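Local coordinates for putative cell surface protein, similar to internalin proteins (Listeria monocytogenes EGD-e, PDB 5KZS) that is of unknown function but belongs to the leucine-rich-repeat internalin family of surface proteins and probably takes part in contacts between the bacterium and host tissue, at residues T129-N134 / Y152-M157; I158-V163 / Q181-P186; N190-A195 / F211-N216; L220-N225 / N236-E241. All coordinates share one frame; numbering follows the deposited sequence.

Contact 1. Residues T129-N134 / Y152-M157; sequences TMSGSN and YMADMM
T129 pairs with Y152 in a parallel bridge, and the two side chains run side by side on the same face of the sheet. OG1 of T129 sits 3.6 Å from CD1 of the Y152 ring; the phenol end reaches on to Q150. Next, the N-H of M130 meets Y152 O at 3.0 Å, nearly straight at 164°. M130, a selenomethionine like the other three methionines here, turns its CB to the methyl CE of M156, which suits a residue facing the buried interior. S131 holds OG beside its own backbone N (chi1 -51°), and from there OG accepts the N-H of A154 at 3.2 Å and makes a weak bond to Y152 O. A small hydroxyl thus does the work of a peptide group where the strand pairing ends. Such stacking of successive turns is the signature of the leucine-rich-repeat solenoid; N180 of the following coil continues it by binding M156 N and M153 O. G132 N donates to A154 O at 3.0 Å. The positive phi of G132 (97°), the third position of a type II turn from M130 to S133, favours glycine. S133 O receives a CA-H of M156, and the CA of N134 lies 3.3 Å from M156 O. N134 and the extended chain of M157 lie side by side, OD1 of N134 3.4 Å from SE of M157, while ND2 of N134 bonds weakly to N113.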
loop_
_atom_site.group_PDB
_atom_site.type_symbol
_atom_site.label_atom_id
_atom_site.label_comp_id
_atom_site.label_asym_id
_atom_site.label_seq_id
_atom_site.Cartn_x
_atom_site.Cartn_y
_atom_site.Cartn_z
ATOM N N THR A 129 8.378 -5.444 -4.877
ATOM C CA THR A 129 7.920 -5.317 -3.516
ATOM C C THR A 129 8.956 -4.523 -2.745
ATOM O O THR A 129 10.057 -5.014 -2.515
ATOM C CB THR A 129 7.743 -6.714 -2.876
ATOM O OG1 THR A 129 6.904 -7.537 -3.706
ATOM C CG2 THR A 129 7.133 -6.589 -1.487
HETATM N N MSE A 130 8.618 -3.299 -2.354
HETATM C CA MSE A 130 9.539 -2.461 -1.575
HETATM C C MSE A 130 9.012 -1.976 -0.257
HETATM O O MSE A 130 9.631 -1.112 0.405
HETATM C CB MSE A 130 9.872 -1.317 -2.492
HETATM C CG MSE A 130 10.918 -1.848 -3.468
HETATM SE SE MSE A 130 11.134 -0.477 -4.816
HETATM C CE MSE A 130 12.374 0.614 -3.739
ATOM N N SER A 131 7.906 -2.599 0.161
ATOM C CA SER A 131 7.105 -2.154 1.278
ATOM C C SER A 131 7.936 -2.073 2.539
ATOM O O SER A 131 8.857 -2.845 2.703
ATOM C CB SER A 131 5.941 -3.135 1.481
ATOM O OG SER A 131 5.231 -3.378 0.268
ATOM N N GLY A 132 7.628 -1.130 3.415
ATOM C CA GLY A 132 8.272 -1.037 4.727
ATOM C C GLY A 132 9.417 -0.053 4.819
ATOM O O GLY A 132 9.931 0.195 5.915
ATOM N N SER A 133 9.809 0.519 3.676
ATOM C CA SER A 133 10.868 1.518 3.616
ATOM C C SER A 133 10.336 2.838 3.024
ATOM O O SER A 133 9.528 2.828 2.090
ATOM C CB SER A 133 12.022 0.969 2.781
ATOM O OG SER A 133 12.479 -0.264 3.312
ATOM N N ASN A 134 10.795 3.970 3.570
ATOM C CA ASN A 134 10.374 5.290 3.076
ATOM C C ASN A 134 10.785 5.431 1.625
ATOM O O ASN A 134 11.959 5.212 1.306
ATOM C CB ASN A 134 11.043 6.433 3.843
ATOM C CG ASN A 134 10.731 6.420 5.326
ATOM O OD1 ASN A 134 9.638 6.024 5.755
ATOM N ND2 ASN A 134 11.696 6.871 6.125
ATOM N N TYR A 152 3.999 -3.798 -4.971
ATOM C CA TYR A 152 3.700 -3.669 -3.536
ATOM C C TYR A 152 4.528 -2.551 -2.938
ATOM O O TYR A 152 5.735 -2.678 -2.809
ATOM C CB TYR A 152 3.969 -4.985 -2.798
ATOM C CG TYR A 152 3.084 -6.108 -3.261
ATOM C CD1 TYR A 152 3.450 -6.914 -4.335
ATOM C CD2 TYR A 152 1.867 -6.363 -2.639
ATOM C CE1 TYR A 152 2.638 -7.956 -4.760
ATOM C CE2 TYR A 152 1.044 -7.388 -3.069
ATOM C CZ TYR A 152 1.435 -8.174 -4.129
ATOM O OH TYR A 152 0.615 -9.173 -4.549
HETATM N N MSE A 153 3.875 -1.453 -2.587
HETATM C CA MSE A 153 4.564 -0.269 -2.113
HETATM C C MSE A 153 3.906 0.254 -0.861
HETATM O O MSE A 153 3.661 1.454 -0.732
HETATM C CB MSE A 153 4.430 0.748 -3.221
HETATM C CG MSE A 153 4.786 0.250 -4.617
HETATM SE SE MSE A 153 6.687 0.611 -4.852
HETATM C CE MSE A 153 6.424 2.445 -5.450
ATOM N N ALA A 154 3.625 -0.640 0.087
ATOM C CA ALA A 154 2.920 -0.273 1.315
ATOM C C ALA A 154 3.883 0.223 2.379
ATOM O O ALA A 154 5.036 -0.142 2.371
ATOM C CB ALA A 154 2.151 -1.464 1.834
ATOM N N ASP A 155 3.409 1.055 3.295
ATOM C CA ASP A 155 4.218 1.507 4.439
ATOM C C ASP A 155 5.485 2.257 4.026
ATOM O O ASP A 155 6.539 2.117 4.656
ATOM C CB ASP A 155 4.565 0.321 5.366
ATOM C CG ASP A 155 5.036 0.763 6.766
ATOM O OD1 ASP A 155 4.787 1.917 7.181
ATOM O OD2 ASP A 155 5.672 -0.054 7.455
HETATM N N MSE A 156 5.376 3.072 2.976
HETATM C CA MSE A 156 6.533 3.812 2.449
HETATM C C MSE A 156 6.436 5.313 2.606
HETATM O O MSE A 156 7.286 6.013 2.098
HETATM C CB MSE A 156 6.723 3.467 0.968
HETATM C CG MSE A 156 6.815 1.977 0.710
HETATM SE SE MSE A 156 7.497 1.651 -1.107
HETATM C CE MSE A 156 9.406 2.026 -0.837
HETATM N N MSE A 157 5.435 5.827 3.319
HETATM C CA MSE A 157 5.194 7.283 3.415
HETATM C C MSE A 157 4.934 7.933 2.073
HETATM O O MSE A 157 5.307 9.073 1.854
HETATM C CB MSE A 157 6.304 8.019 4.165
HETATM C CG MSE A 157 6.548 7.358 5.504
HETATM SE SE MSE A 157 7.614 8.557 6.644
HETATM C CE MSE A 157 7.708 7.353 8.207
#

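Contact 2. Residues I158-V163 / Q181-P186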
loop_
_atom_site.group_PDB
_atom_site.type_symbol
_atom_site.label_atom_id
_atom_site.label_comp_id
_atom_site.label_asym_id
_atom_site.label_seq_id
_atom_site.Cartn_x
_atom_site.Cartn_y
_atom_site.Cartn_z
ATOM N N ILE A 158 4.258 7.206 1.184
ATOM C CA ILE A 158 3.871 7.694 -0.140
ATOM C C ILE A 158 2.777 8.765 -0.055
ATOM O O ILE A 158 1.799 8.594 0.672
ATOM C CB ILE A 158 3.420 6.512 -1.054
ATOM C CG1 ILE A 158 4.658 5.794 -1.610
ATOM C CG2 ILE A 158 2.523 6.960 -2.212
ATOM C CD1 ILE A 158 4.378 4.429 -2.200
ATOM N N THR A 159 2.952 9.857 -0.808
ATOM C CA THR A 159 1.924 10.908 -0.955
ATOM C C THR A 159 1.397 10.939 -2.396
ATOM O O THR A 159 1.986 10.310 -3.285
ATOM C CB THR A 159 2.439 12.296 -0.496
ATOM O OG1 THR A 159 3.750 12.542 -1.006
ATOM C CG2 THR A 159 2.491 12.361 1.030
ATOM N N SER A 160 0.288 11.653 -2.610
ATOM C CA SER A 160 -0.453 11.650 -3.891
ATOM C C SER A 160 0.392 12.115 -5.069
ATOM O O SER A 160 0.261 11.579 -6.172
ATOM C CB SER A 160 -1.707 12.521 -3.792
ATOM O OG SER A 160 -2.502 12.144 -2.672
ATOM N N ASP A 161 1.244 13.113 -4.817
ATOM C CA ASP A 161 2.271 13.581 -5.776
ATOM C C ASP A 161 3.315 12.521 -6.198
ATOM O O ASP A 161 3.927 12.668 -7.252
ATOM C CB ASP A 161 2.985 14.854 -5.254
ATOM C CG ASP A 161 3.502 14.702 -3.824
ATOM O OD1 ASP A 161 2.655 14.575 -2.893
ATOM O OD2 ASP A 161 4.739 14.700 -3.627
ATOM N N ASP A 162 3.517 11.471 -5.392
ATOM C CA ASP A 162 4.398 10.341 -5.752
ATOM C C ASP A 162 3.793 9.341 -6.742
ATOM O O ASP A 162 4.521 8.545 -7.324
ATOM C CB ASP A 162 4.847 9.563 -4.503
ATOM C CG ASP A 162 5.638 10.419 -3.501
ATOM O OD1 ASP A 162 6.239 11.439 -3.897
ATOM O OD2 ASP A 162 5.667 10.062 -2.299
ATOM N N VAL A 163 2.479 9.370 -6.936
ATOM C CA VAL A 163 1.803 8.379 -7.767
ATOM C C VAL A 163 1.408 8.934 -9.133
ATOM O O VAL A 163 0.545 9.791 -9.208
ATOM C CB VAL A 163 0.534 7.885 -7.068
ATOM C CG1 VAL A 163 -0.092 6.724 -7.845
ATOM C CG2 VAL A 163 0.861 7.481 -5.632
ATOM N N GLN A 181 0.176 7.788 3.202
ATOM C CA GLN A 181 -0.700 8.943 3.521
ATOM C C GLN A 181 -1.263 9.601 2.264
ATOM O O GLN A 181 -1.190 10.812 2.074
ATOM C CB GLN A 181 -0.062 9.944 4.512
ATOM C CG GLN A 181 1.444 10.098 4.446
ATOM C CD GLN A 181 2.194 9.065 5.274
ATOM O OE1 GLN A 181 1.734 7.933 5.466
ATOM N NE2 GLN A 181 3.369 9.452 5.762
ATOM N N LEU A 182 -1.878 8.763 1.435
ATOM C CA LEU A 182 -2.594 9.206 0.241
ATOM C C LEU A 182 -3.870 9.963 0.607
ATOM O O LEU A 182 -4.706 9.432 1.345
ATOM C CB LEU A 182 -2.975 7.998 -0.623
ATOM C CG LEU A 182 -1.812 7.209 -1.237
ATOM C CD1 LEU A 182 -2.298 5.872 -1.781
ATOM C CD2 LEU A 182 -1.119 8.030 -2.326
ATOM N N THR A 183 -4.001 11.196 0.088
ATOM C CA THR A 183 -5.232 12.024 0.214
ATOM C C THR A 183 -6.127 11.996 -1.038
ATOM O O THR A 183 -7.311 12.311 -0.965
ATOM C CB THR A 183 -4.885 13.499 0.514
ATOM O OG1 THR A 183 -3.926 13.972 -0.438
ATOM C CG2 THR A 183 -4.304 13.656 1.907
ATOM N N ASN A 184 -5.552 11.622 -2.173
ATOM C CA ASN A 184 -6.231 11.636 -3.463
ATOM C C ASN A 184 -5.546 10.636 -4.381
ATOM O O ASN A 184 -4.380 10.298 -4.164
ATOM C CB ASN A 184 -6.104 13.025 -4.110
ATOM C CG ASN A 184 -7.006 14.072 -3.466
ATOM O OD1 ASN A 184 -8.208 14.127 -3.746
ATOM N ND2 ASN A 184 -6.427 14.915 -2.607
ATOM N N LEU A 185 -6.249 10.190 -5.418
ATOM C CA LEU A 185 -5.669 9.251 -6.374
ATOM C C LEU A 185 -5.959 9.634 -7.828
ATOM O O LEU A 185 -7.054 10.064 -8.141
ATOM C CB LEU A 185 -6.184 7.842 -6.106
ATOM C CG LEU A 185 -5.106 6.762 -5.998
ATOM C CD1 LEU A 185 -4.408 6.843 -4.648
ATOM C CD2 LEU A 185 -5.696 5.377 -6.180
ATOM N N PRO A 186 -4.963 9.474 -8.718
ATOM C CA PRO A 186 -5.196 9.558 -10.158
ATOM C C PRO A 186 -6.306 8.635 -10.652
ATOM O O PRO A 186 -6.413 7.507 -10.196
ATOM C CB PRO A 186 -3.860 9.099 -10.741
ATOM C CG PRO A 186 -2.852 9.543 -9.738
ATOM C CD PRO A 186 -3.520 9.457 -8.398
#
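S160 and T183 join their hydroxyls in a hydrogen bond, OG to OG1 3.2 Å, in which either may be the donor. The same OG of S160 lies 3.0 Å from N184 O, so the carbonyl competes for its single proton. A short polar side chain pointing straight at the neighbouring loop suits this spot: it reaches the loop at T183 and N184 without bulk. The second link is between backbones, Q181 N to I158 O at 3.1 Å.

Two acids shape the loop that presents S160. D162 OD2 receives the N-H of T159 at 3.1 Å in an almost straight bond (176°), approached from above the carboxylate plane, and D161 OD1 takes the hydroxyl of T159. Both acids, themselves in the 3-10 segment 160-162, reach back to T159, just ahead of it. In the leucine-rich-repeat coil this part follows the concave strand and its turn, and the chain is returning across the side of the solenoid; N180 and N202, in consecutive coils, bind I158 N and L182 N respectively.

Inside these bonds, L182 supplies the apolar filling. Its CD2 lies 3.8 Å from CG2 of I158, whose chain runs alongside, and 3.9 Å from CG2 of V163, whose chain crosses it at about a right angle. Leucine suits the place because its reach carries one methyl, CD2, to both branched neighbours. Farther along, the ring of P186 rests its CG 3.4 Å from V163 O, while CG of Q181 passes near T159 CG2 at the exposed margin.

Contact 3. Residues N190-A195 / F211-N216; sequences NLTNLA and FTNLSN
L191 O, which looks across at the methyl CD2 of L214 from 3.8 Å, accepts the N-H of L194 at 3.1 Å and so closes a type I turn. The next carbonyl, T192 O, is met by carbon instead: CB of N216 stands 3.5 Å away and CB of S215 packs beside it. The contact thus rests on van der Waals packing and one CA-H contact, A195 CA to N216 O at 3.4 Å, with 158° at the hydrogen.

The turn and the loop 211-216 lie just ahead of strands 196-198 and 219-221, where consecutive leucine-rich-repeat coils swing back into the parallel sheet; A195 already bonds through its backbone to S173, N218 and N219. L214 reaches across to the buried leucines of the other coil. With CG beside its backbone N (chi1 -67°), it brings CD2 within 4.1 Å of L191 CB and, more loosely, near L194 CD2, so leucines from two coils meet beneath the turn.

On the outer side the residues are polar and at least partly exposed. T192 and N213 run side by side, CG2 to ND2 3.9 Å, and ND2 of N213 also bonds weakly to Q189 O. N193 turns its amide edge to T192, ND2 donating to OG1 at 3.3 Å, with the hydroxyl lying in the amide plane.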
loop_
_atom_site.group_PDB
_atom_site.type_symbol
_atom_site.label_atom_id
_atom_site.label_comp_id
_atom_site.label_asym_id
_atom_site.label_seq_id
_atom_site.Cartn_x
_atom_site.Cartn_y
_atom_site.Cartn_z
ATOM N N ASN A 190 -4.910 3.571 -18.154
ATOM C CA ASN A 190 -4.492 2.317 -18.805
ATOM C C ASN A 190 -4.095 1.199 -17.805
ATOM O O ASN A 190 -3.077 0.510 -17.974
ATOM C CB ASN A 190 -3.386 2.606 -19.842
ATOM C CG ASN A 190 -3.276 1.520 -20.916
ATOM O OD1 ASN A 190 -4.282 0.952 -21.350
ATOM N ND2 ASN A 190 -2.046 1.239 -21.364
ATOM N N LEU A 191 -4.934 1.032 -16.773
ATOM C CA LEU A 191 -4.876 -0.122 -15.860
ATOM C C LEU A 191 -6.127 -0.965 -16.071
ATOM O O LEU A 191 -6.799 -1.335 -15.117
ATOM C CB LEU A 191 -4.772 0.329 -14.391
ATOM C CG LEU A 191 -3.536 1.136 -13.967
ATOM C CD1 LEU A 191 -3.601 1.498 -12.490
ATOM C CD2 LEU A 191 -2.237 0.396 -14.263
ATOM N N THR A 192 -6.408 -1.299 -17.330
ATOM C CA THR A 192 -7.668 -1.954 -17.702
ATOM C C THR A 192 -7.756 -3.419 -17.259
ATOM O O THR A 192 -8.830 -4.019 -17.345
ATOM C CB THR A 192 -7.908 -1.911 -19.222
ATOM O OG1 THR A 192 -6.875 -2.640 -19.885
ATOM C CG2 THR A 192 -7.935 -0.471 -19.744
ATOM N N ASN A 193 -6.632 -3.991 -16.825
ATOM C CA ASN A 193 -6.586 -5.351 -16.286
ATOM C C ASN A 193 -6.298 -5.408 -14.781
ATOM O O ASN A 193 -6.073 -6.499 -14.250
ATOM C CB ASN A 193 -5.543 -6.177 -17.052
ATOM C CG ASN A 193 -6.080 -6.724 -18.366
ATOM O OD1 ASN A 193 -6.063 -7.940 -18.587
ATOM N ND2 ASN A 193 -6.567 -5.837 -19.240
ATOM N N LEU A 194 -6.319 -4.263 -14.090
ATOM C CA LEU A 194 -6.110 -4.241 -12.638
ATOM C C LEU A 194 -7.269 -4.940 -11.962
ATOM O O LEU A 194 -8.424 -4.610 -12.233
ATOM C CB LEU A 194 -5.968 -2.821 -12.081
ATOM C CG LEU A 194 -5.401 -2.745 -10.654
ATOM C CD1 LEU A 194 -3.883 -2.878 -10.681
ATOM C CD2 LEU A 194 -5.789 -1.459 -9.951
ATOM N N ALA A 195 -6.948 -5.914 -11.109
ATOM C CA ALA A 195 -7.935 -6.676 -10.355
ATOM C C ALA A 195 -8.006 -6.256 -8.888
ATOM O O ALA A 195 -9.102 -6.147 -8.344
ATOM C CB ALA A 195 -7.643 -8.159 -10.475
ATOM N N PHE A 211 -13.489 5.961 -10.090
ATOM C CA PHE A 211 -12.693 5.402 -11.202
ATOM C C PHE A 211 -13.503 5.049 -12.455
ATOM O O PHE A 211 -14.404 4.207 -12.397
ATOM C CB PHE A 211 -11.915 4.158 -10.740
ATOM C CG PHE A 211 -10.921 4.438 -9.647
ATOM C CD1 PHE A 211 -9.865 5.310 -9.855
ATOM C CD2 PHE A 211 -11.042 3.830 -8.408
ATOM C CE1 PHE A 211 -8.959 5.569 -8.838
ATOM C CE2 PHE A 211 -10.135 4.084 -7.394
ATOM C CZ PHE A 211 -9.098 4.953 -7.602
ATOM N N THR A 212 -13.157 5.682 -13.578
ATOM C CA THR A 212 -13.899 5.532 -14.841
ATOM C C THR A 212 -13.511 4.310 -15.687
ATOM O O THR A 212 -14.351 3.777 -16.419
ATOM C CB THR A 212 -13.759 6.797 -15.725
ATOM O OG1 THR A 212 -12.385 7.170 -15.837
ATOM C CG2 THR A 212 -14.536 7.963 -15.125
ATOM N N ASN A 213 -12.254 3.871 -15.584
ATOM C CA ASN A 213 -11.684 2.917 -16.531
ATOM C C ASN A 213 -10.918 1.753 -15.881
ATOM O O ASN A 213 -9.864 1.333 -16.387
ATOM C CB ASN A 213 -10.774 3.679 -17.500
ATOM C CG ASN A 213 -10.487 2.899 -18.769
ATOM O OD1 ASN A 213 -11.310 2.103 -19.225
ATOM N ND2 ASN A 213 -9.311 3.115 -19.338
ATOM N N LEU A 214 -11.454 1.220 -14.781
ATOM C CA LEU A 214 -10.889 0.035 -14.127
ATOM C C LEU A 214 -11.736 -1.191 -14.471
ATOM O O LEU A 214 -12.352 -1.805 -13.605
ATOM C CB LEU A 214 -10.789 0.252 -12.615
ATOM C CG LEU A 214 -9.789 1.322 -12.179
ATOM C CD1 LEU A 214 -9.811 1.493 -10.676
ATOM C CD2 LEU A 214 -8.379 0.989 -12.628
ATOM N N SER A 215 -11.711 -1.549 -15.754
ATOM C CA SER A 215 -12.557 -2.607 -16.339
ATOM C C SER A 215 -12.531 -3.994 -15.675
ATOM O O SER A 215 -13.464 -4.776 -15.869
ATOM C CB SER A 215 -12.195 -2.797 -17.818
ATOM O OG SER A 215 -12.202 -1.559 -18.499
ATOM N N ASN A 216 -11.476 -4.315 -14.930
ATOM C CA ASN A 216 -11.334 -5.657 -14.378
ATOM C C ASN A 216 -11.199 -5.703 -12.858
ATOM O O ASN A 216 -10.759 -6.713 -12.314
ATOM C CB ASN A 216 -10.128 -6.328 -15.040
ATOM C CG ASN A 216 -10.436 -7.723 -15.537
ATOM O OD1 ASN A 216 -9.754 -8.689 -15.178
ATOM N ND2 ASN A 216 -11.467 -7.838 -16.382
#

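Contact 4. Residues L220-N225 / N236-E241; sequences LNLDYN and NSIFIE
L220 and S237 make the shortest bond here, L220 N to S237 O at 2.8 Å. F239 N returns one to L220 O at 3.3 Å, and L222 N then meets F239 O at 3.2 Å. This is parallel pairing, with L220 bridged to I238 and N221 to F239.

Past the strand ends a side chain takes over: D223 OD1 accepts E241 N at 3.0 Å, on the anti side of the carboxylate and somewhat out of its plane. With CG anti to the backbone N (chi1 -151°), the carboxylate swings across to the neighbouring coil, where the same OD1 also receives N242 N.

The pairing adds 238-239 as the outermost strand of the parallel sheet of the leucine-rich-repeat solenoid in this chain. On one face, N221 and F239 lie side by side, the amide plane 79° from the ring; N221 OD1 touches the ring edge, 3.6 Å from CD1. The ring's CE1 comes 3.9 Å from D223 CG. L220 and I238 share the other face; just past the strands the buried L222 packs CB on I240 CG1 at 3.7 Å and CD1 against I238. Leucine and isoleucine fit these buried places, whereas the amide and ring fit a partly open one.

Farther out, asparagines set the backbone. N221 OD1 takes D223 N at 3.0 Å, an Asx turn that probably helps place the aspartate. N225 ND2 donates to L222 O and also to L199 O, and its OD1 receives L204 N, tying this coil to the one before.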
loop_
_atom_site.group_PDB
_atom_site.type_symbol
_atom_site.label_atom_id
_atom_site.label_comp_id
_atom_site.label_asym_id
_atom_site.label_seq_id
_atom_site.Cartn_x
_atom_site.Cartn_y
_atom_site.Cartn_z
ATOM N N LEU A 220 -11.245 -3.528 -4.065
ATOM C CA LEU A 220 -10.746 -2.208 -3.738
ATOM C C LEU A 220 -10.781 -2.083 -2.238
ATOM O O LEU A 220 -11.828 -1.811 -1.642
ATOM C CB LEU A 220 -11.611 -1.128 -4.397
ATOM C CG LEU A 220 -11.301 0.351 -4.094
ATOM C CD1 LEU A 220 -9.830 0.704 -4.263
ATOM C CD2 LEU A 220 -12.125 1.252 -4.995
ATOM N N ASN A 221 -9.642 -2.296 -1.611
ATOM C CA ASN A 221 -9.597 -2.262 -0.166
ATOM C C ASN A 221 -9.515 -0.817 0.310
ATOM O O ASN A 221 -8.507 -0.146 0.079
ATOM C CB ASN A 221 -8.413 -3.067 0.345
ATOM C CG ASN A 221 -8.478 -3.318 1.837
ATOM O OD1 ASN A 221 -9.117 -2.563 2.580
ATOM N ND2 ASN A 221 -7.819 -4.387 2.290
ATOM N N LEU A 222 -10.577 -0.352 0.971
ATOM C CA LEU A 222 -10.603 0.987 1.544
ATOM C C LEU A 222 -10.640 1.028 3.069
ATOM O O LEU A 222 -10.840 2.096 3.638
ATOM C CB LEU A 222 -11.793 1.748 0.974
ATOM C CG LEU A 222 -11.838 1.845 -0.552
ATOM C CD1 LEU A 222 -13.055 2.635 -0.991
ATOM C CD2 LEU A 222 -10.581 2.496 -1.101
ATOM N N ASP A 223 -10.420 -0.113 3.727
ATOM C CA ASP A 223 -10.415 -0.212 5.193
ATOM C C ASP A 223 -9.535 0.865 5.838
ATOM O O ASP A 223 -8.536 1.235 5.289
ATOM C CB ASP A 223 -9.921 -1.611 5.610
ATOM C CG ASP A 223 -10.494 -2.093 6.953
ATOM O OD1 ASP A 223 -11.690 -1.843 7.238
ATOM O OD2 ASP A 223 -9.752 -2.760 7.717
ATOM N N TYR A 224 -9.933 1.385 6.990
ATOM C CA TYR A 224 -9.172 2.407 7.725
ATOM C C TYR A 224 -8.830 3.675 6.924
ATOM O O TYR A 224 -7.681 4.114 6.866
ATOM C CB TYR A 224 -7.914 1.787 8.324
ATOM C CG TYR A 224 -8.155 0.898 9.506
ATOM C CD1 TYR A 224 -8.489 1.447 10.742
ATOM C CD2 TYR A 224 -8.007 -0.487 9.413
ATOM C CE1 TYR A 224 -8.691 0.645 11.853
ATOM C CE2 TYR A 224 -8.201 -1.304 10.522
ATOM C CZ TYR A 224 -8.544 -0.731 11.740
ATOM O OH TYR A 224 -8.755 -1.510 12.856
ATOM N N ASN A 225 -9.849 4.240 6.295
ATOM C CA ASN A 225 -9.790 5.545 5.637
ATOM C C ASN A 225 -10.918 6.429 6.233
ATOM O O ASN A 225 -11.590 6.024 7.202
ATOM C CB ASN A 225 -9.923 5.352 4.118
ATOM C CG ASN A 225 -8.597 4.979 3.455
ATOM O OD1 ASN A 225 -7.724 5.828 3.273
ATOM N ND2 ASN A 225 -8.448 3.710 3.084
ATOM N N ASN A 236 -19.300 -2.510 -6.051
ATOM C CA ASN A 236 -19.279 -3.988 -5.860
ATOM C C ASN A 236 -17.944 -4.514 -5.315
ATOM O O ASN A 236 -17.906 -5.431 -4.493
ATOM C CB ASN A 236 -19.550 -4.729 -7.180
ATOM C CG ASN A 236 -20.845 -4.300 -7.850
ATOM O OD1 ASN A 236 -21.899 -4.240 -7.215
ATOM N ND2 ASN A 236 -20.770 -4.004 -9.144
ATOM N N SER A 237 -16.864 -3.909 -5.792
ATOM C CA SER A 237 -15.523 -4.302 -5.438
ATOM C C SER A 237 -15.030 -3.780 -4.092
ATOM O O SER A 237 -13.917 -4.127 -3.701
ATOM C CB SER A 237 -14.571 -3.818 -6.529
ATOM O OG SER A 237 -15.035 -4.235 -7.802
ATOM N N ILE A 238 -15.804 -2.962 -3.377
ATOM C CA ILE A 238 -15.277 -2.375 -2.144
ATOM C C ILE A 238 -15.329 -3.354 -0.978
ATOM O O ILE A 238 -16.238 -4.181 -0.890
ATOM C CB ILE A 238 -15.958 -1.049 -1.785
ATOM C CG1 ILE A 238 -15.552 0.010 -2.814
ATOM C CG2 ILE A 238 -15.549 -0.572 -0.392
ATOM C CD1 ILE A 238 -16.409 1.256 -2.830
ATOM N N PHE A 239 -14.308 -3.265 -0.123
ATOM C CA PHE A 239 -14.295 -3.869 1.205
ATOM C C PHE A 239 -13.996 -2.774 2.219
ATOM O O PHE A 239 -12.968 -2.110 2.143
ATOM C CB PHE A 239 -13.224 -4.962 1.289
ATOM C CG PHE A 239 -12.886 -5.399 2.701
ATOM C CD1 PHE A 239 -11.901 -4.728 3.446
ATOM C CD2 PHE A 239 -13.529 -6.493 3.282
ATOM C CE1 PHE A 239 -11.589 -5.129 4.739
ATOM C CE2 PHE A 239 -13.214 -6.894 4.573
ATOM C CZ PHE A 239 -12.244 -6.215 5.301
ATOM N N ILE A 240 -14.904 -2.582 3.163
ATOM C CA ILE A 240 -14.647 -1.745 4.328
ATOM C C ILE A 240 -15.268 -2.468 5.501
ATOM O O ILE A 240 -16.376 -2.997 5.387
ATOM C CB ILE A 240 -15.285 -0.336 4.198
ATOM C CG1 ILE A 240 -14.579 0.461 3.098
ATOM C CG2 ILE A 240 -15.260 0.423 5.536
ATOM C CD1 ILE A 240 -15.271 1.743 2.720
ATOM N N GLU A 241 -14.517 -2.521 6.590
ATOM C CA GLU A 241 -15.058 -2.856 7.899
ATOM C C GLU A 241 -14.861 -1.738 8.903
ATOM O O GLU A 241 -15.704 -1.541 9.774
ATOM C CB GLU A 241 -14.451 -4.157 8.420
ATOM C CG GLU A 241 -14.923 -5.358 7.607
ATOM C CD GLU A 241 -14.627 -6.714 8.242
ATOM O OE1 GLU A 241 -13.485 -6.952 8.704
ATOM O OE2 GLU A 241 -15.556 -7.550 8.243
#

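In the fold
The four contacts follow one another along the chain, each closing before the next opens, and each joins neighbouring coils of the leucine-rich-repeat solenoid. Contacts 1 and 4 lie on the parallel sheet, at strands 127-129 with 150-152 and 219-221 with 238-239, their centres about 20 Å apart. Contact 2, about 13 Å from contact 1 between centres, joins the loops beyond the strands and touches it through M157 and Q181. Contact 3, about 18 Å from contact 2, lies where loops re-enter the sheet. F211 bridges contacts 2, 3 and 4, packing against L185 and L220. Strand, exit loop and return turn therefore all stack coil on coil, building one continuous curved body that leads into the mixed-sheet C-terminal part.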